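Local coordinates for protein lipoteichoic acid primase (Listeria monocytogenes, PDB 4UOP) that belongs to the sulfatase family of alpha/beta enzymes and carries a bound magnesium ion in its extracellular catalytic domain, at residues P202-E205 with E206-K209; T245-G248 with N249-E252. All blocks are in the same frame, centred on the assembly; numbering follows the deposited sequence.

In the fold
Contacts 1 and 2 each join successive turns of one helix, at opposite ends of two different helices, and they make a useful pair. Contact 1 lies on the surface at the C-terminal end of helix 193-209, contact 2 is largely buried at the N-terminal start of helix 246-271, and their centres are about 36 Å apart with no touch between them. Each rests on four main-chain N-H to O bonds of the i to i+4 kind. Contact 1 adds carboxylates, an amide and a bridging water, with a few apolar groups turned to strands 149-153 and 214-219. Contact 2 adds a threonine N-cap and a leucine laid over a phenylalanine ring, and its Tyr250 side chain lies about 10 Å from the magnesium ion.

Contact 1 of 2, residues P202-E205 with E206-K209; sequences PILE and EQYK
Gln207 runs alongside Ile203, the two side chains pointing the same way, while the Leu204 side chain runs at a slant to it and offers its CD2 methyl. Contact with both falls to one atom, Gln207 OE1, which stands 4.2 Å from Ile203 CG2 and 4.0 Å from Leu204 CD2; these are loose van der Waals approaches. With CG anti to the carbonyl carbon (chi1 -74°) and the chain extended beyond it, Gln207 passes back over the preceding turn, its CG 3.6 Å from Ile203 O.

Glu206 is built differently. Its chain bends at chi2 (-42°) and brings the carboxylate to a water hydrogen-bonded to Glu206 OE2 at 2.7 Å and to Pro202 O at 2.8 Å. Pro202 O also accepts the main-chain N-H of Glu206. This is the ordinary i to i+4 pattern of an alpha helix, here in the last two turns of helix 193-209, which packs on the central sheet of the sulfatase fold: Leu204 and Gln207 touch Phe214, and Ile203 touches Phe153.

Glu205 extends outward on the exposed side. Its OE1 is 4.5 Å from Glu206 OE2, a proximity of like charges that may slightly raise the proton affinity of either group. Lys209 runs out beside the Glu205 carboxylate without forming a salt bridge, NZ remaining 5.0 Å from Glu205 OE2, although its main-chain N-H bonds to Glu205 O. That carbonyl oxygen also lies at the edge of the Tyr208 ring, whose side chain leads on to Ile273 and Asp276.

Contact 2 of 2, residues T245-G248 with N249-E252; sequences TELG and NYFE
Leu247 lies over one face of the Phe251 ring, crossing it at a slant. Its CD1 sits 4.1 Å from the ring centroid and 22° off the normal, a CH-pi contact displaced toward the rim, and the branch point follows closely, with Leu247 CG 3.6 Å from Phe251 CE2. The two first torsions differ: in Leu247 the CG stands opposite the backbone N (chi1 -177°), which sends the leucine methyls on toward the following turn, whereas Phe251 has its CG opposite the carbonyl carbon (chi1 -77°) and leans back to meet them. The same CD1 reaches Tyr250 CD2 at 4.1 Å, approaching that ring obliquely, so that one methyl touches both aromatics.

All this happens in the first turns of helix 246-271, where Thr245 is the N-cap. Its OG1 accepts the N-H of Gly248 at 3.0 Å, satisfying an amide that has no carbonyl of an earlier turn to pair with, and the hydroxyl is also hydrogen-bonded to Leu242 O. The regular ladder begins with Asn249 N bonding to Thr245 O at 3.0 Å, an almost straight bond. The flat amide of Asn249 folds back beside this carbonyl, its CG 3.3 Å from Thr245 O.

Beyond the leucine, Tyr250 extends to hydrogen-bond through OH with Ser67 O, next in sequence to the magnesium ligand Glu66, and its ring meets Phe227 edge-to-face. The CG of the buried Glu252 packs against Gly248 O, while the carboxylate OE1 accepts from Ile236 N.

Contact 1 of 2, residues P202-E205 with E206-K209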
# COMPACT_ATOMS: atom_id res chain seq x y z
N PRO B 202 30.22 0.37 -22.57
CA PRO B 202 30.95 1.29 -23.45
C PRO B 202 30.75 2.76 -23.07
O PRO B 202 31.64 3.57 -23.30
CB PRO B 202 30.35 1.00 -24.83
CG PRO B 202 29.86 -0.41 -24.75
CD PRO B 202 29.40 -0.59 -23.33
N ILE B 203 29.60 3.08 -22.50
CA ILE B 203 29.34 4.44 -22.05
C ILE B 203 30.26 4.77 -20.88
O ILE B 203 30.85 5.86 -20.86
CB ILE B 203 27.86 4.61 -21.63
CG1 ILE B 203 26.98 4.49 -22.87
CG2 ILE B 203 27.66 5.96 -20.95
CD1 ILE B 203 25.54 4.21 -22.55
N LEU B 204 30.40 3.84 -19.94
CA LEU B 204 31.28 4.01 -18.78
C LEU B 204 32.75 4.08 -19.22
O LEU B 204 33.51 4.88 -18.69
CB LEU B 204 31.10 2.88 -17.77
CG LEU B 204 29.66 2.54 -17.34
CD1 LEU B 204 29.65 1.56 -16.16
CD2 LEU B 204 28.86 3.79 -17.03
N GLU B 205 33.13 3.22 -20.16
CA GLU B 205 34.50 3.18 -20.67
C GLU B 205 34.91 4.50 -21.31
O GLU B 205 36.03 4.96 -21.13
CB GLU B 205 34.66 2.02 -21.68
CG GLU B 205 36.10 1.75 -22.07
CD GLU B 205 36.24 0.51 -22.94
OE1 GLU B 205 35.40 0.33 -23.86
OE2 GLU B 205 37.17 -0.28 -22.70
N GLU B 206 33.99 5.14 -22.04
CA GLU B 206 34.33 6.42 -22.65
C GLU B 206 34.43 7.55 -21.63
O GLU B 206 35.28 8.42 -21.78
CB GLU B 206 33.37 6.77 -23.79
CG GLU B 206 33.63 5.91 -25.03
CD GLU B 206 35.13 5.73 -25.36
OE1 GLU B 206 35.78 6.71 -25.80
OE2 GLU B 206 35.66 4.59 -25.20
N GLN B 207 33.61 7.51 -20.59
CA GLN B 207 33.75 8.50 -19.52
C GLN B 207 35.07 8.31 -18.79
O GLN B 207 35.77 9.28 -18.46
CB GLN B 207 32.58 8.38 -18.54
CG GLN B 207 31.28 8.92 -19.10
CD GLN B 207 30.12 8.68 -18.15
OE1 GLN B 207 29.86 7.55 -17.75
NE2 GLN B 207 29.46 9.76 -17.76
N TYR B 208 35.42 7.05 -18.53
CA TYR B 208 36.68 6.71 -17.88
C TYR B 208 37.89 7.25 -18.69
O TYR B 208 38.78 7.88 -18.12
CB TYR B 208 36.75 5.20 -17.73
CG TYR B 208 38.06 4.65 -17.22
CD1 TYR B 208 38.49 4.91 -15.94
CD2 TYR B 208 38.85 3.84 -18.03
CE1 TYR B 208 39.69 4.39 -15.46
CE2 TYR B 208 40.04 3.30 -17.57
CZ TYR B 208 40.47 3.59 -16.30
OH TYR B 208 41.67 3.05 -15.88
N LYS B 209 37.90 6.97 -19.98
CA LYS B 209 39.02 7.38 -20.85
C LYS B 209 39.12 8.91 -20.96
O LYS B 209 40.22 9.45 -21.14
CB LYS B 209 38.89 6.75 -22.22
CG LYS B 209 39.27 5.28 -22.23
CD LYS B 209 39.17 4.69 -23.63
CE LYS B 209 39.86 3.34 -23.69
NZ LYS B 209 40.18 2.95 -25.10
O HOH W 1 33.55 2.92 -25.28

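Contact 2 of 2, residues T245-G248 with N249-E252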
# COMPACT_ATOMS: atom_id res chain seq x y z
N THR B 245 9.10 -25.60 -10.73
CA THR B 245 8.50 -24.98 -9.54
C THR B 245 8.97 -23.53 -9.48
O THR B 245 9.97 -23.21 -10.10
CB THR B 245 8.95 -25.64 -8.20
OG1 THR B 245 10.35 -25.42 -7.95
CG2 THR B 245 8.66 -27.16 -8.20
N GLU B 246 8.28 -22.68 -8.73
CA GLU B 246 8.67 -21.28 -8.60
C GLU B 246 10.10 -21.15 -8.09
O GLU B 246 10.87 -20.37 -8.64
CB GLU B 246 7.72 -20.51 -7.66
CG GLU B 246 8.20 -19.11 -7.32
CD GLU B 246 7.19 -18.31 -6.52
OE1 GLU B 246 6.97 -18.62 -5.33
OE2 GLU B 246 6.62 -17.35 -7.09
N LEU B 247 10.45 -21.88 -7.04
CA LEU B 247 11.79 -21.80 -6.47
C LEU B 247 12.85 -22.29 -7.44
O LEU B 247 13.95 -21.72 -7.52
CB LEU B 247 11.91 -22.53 -5.12
CG LEU B 247 13.28 -22.43 -4.43
CD1 LEU B 247 13.61 -20.99 -4.09
CD2 LEU B 247 13.35 -23.28 -3.17
N GLY B 248 12.53 -23.33 -8.19
CA GLY B 248 13.46 -23.82 -9.20
C GLY B 248 13.71 -22.78 -10.27
O GLY B 248 14.86 -22.51 -10.62
N ASN B 249 12.65 -22.16 -10.77
CA ASN B 249 12.78 -21.12 -11.77
C ASN B 249 13.55 -19.93 -11.20
O ASN B 249 14.36 -19.33 -11.90
CB ASN B 249 11.42 -20.69 -12.29
CG ASN B 249 10.70 -21.81 -13.03
OD1 ASN B 249 11.34 -22.70 -13.58
ND2 ASN B 249 9.39 -21.77 -13.04
N TYR B 250 13.29 -19.63 -9.93
CA TYR B 250 13.99 -18.55 -9.22
C TYR B 250 15.48 -18.81 -9.22
O TYR B 250 16.25 -17.95 -9.58
CB TYR B 250 13.47 -18.44 -7.80
CG TYR B 250 14.19 -17.41 -6.97
CD1 TYR B 250 13.90 -16.05 -7.10
CD2 TYR B 250 15.16 -17.79 -6.06
CE1 TYR B 250 14.56 -15.10 -6.34
CE2 TYR B 250 15.82 -16.85 -5.30
CZ TYR B 250 15.51 -15.51 -5.43
OH TYR B 250 16.18 -14.59 -4.67
N PHE B 251 15.87 -20.03 -8.88
CA PHE B 251 17.29 -20.39 -8.87
C PHE B 251 17.97 -20.28 -10.25
O PHE B 251 19.12 -19.84 -10.34
CB PHE B 251 17.52 -21.79 -8.30
CG PHE B 251 17.42 -21.89 -6.79
CD1 PHE B 251 17.91 -20.89 -5.95
CD2 PHE B 251 16.87 -23.02 -6.22
CE1 PHE B 251 17.83 -21.03 -4.58
CE2 PHE B 251 16.78 -23.15 -4.85
CZ PHE B 251 17.26 -22.15 -4.02
N GLU B 252 17.29 -20.70 -11.32
CA GLU B 252 17.84 -20.53 -12.67
C GLU B 252 18.04 -19.04 -13.00
O GLU B 252 19.03 -18.65 -13.60
CB GLU B 252 16.94 -21.12 -13.75
CG GLU B 252 16.65 -22.60 -13.61
CD GLU B 252 17.80 -23.50 -14.04
OE1 GLU B 252 18.89 -23.02 -14.45
OE2 GLU B 252 17.58 -24.73 -13.96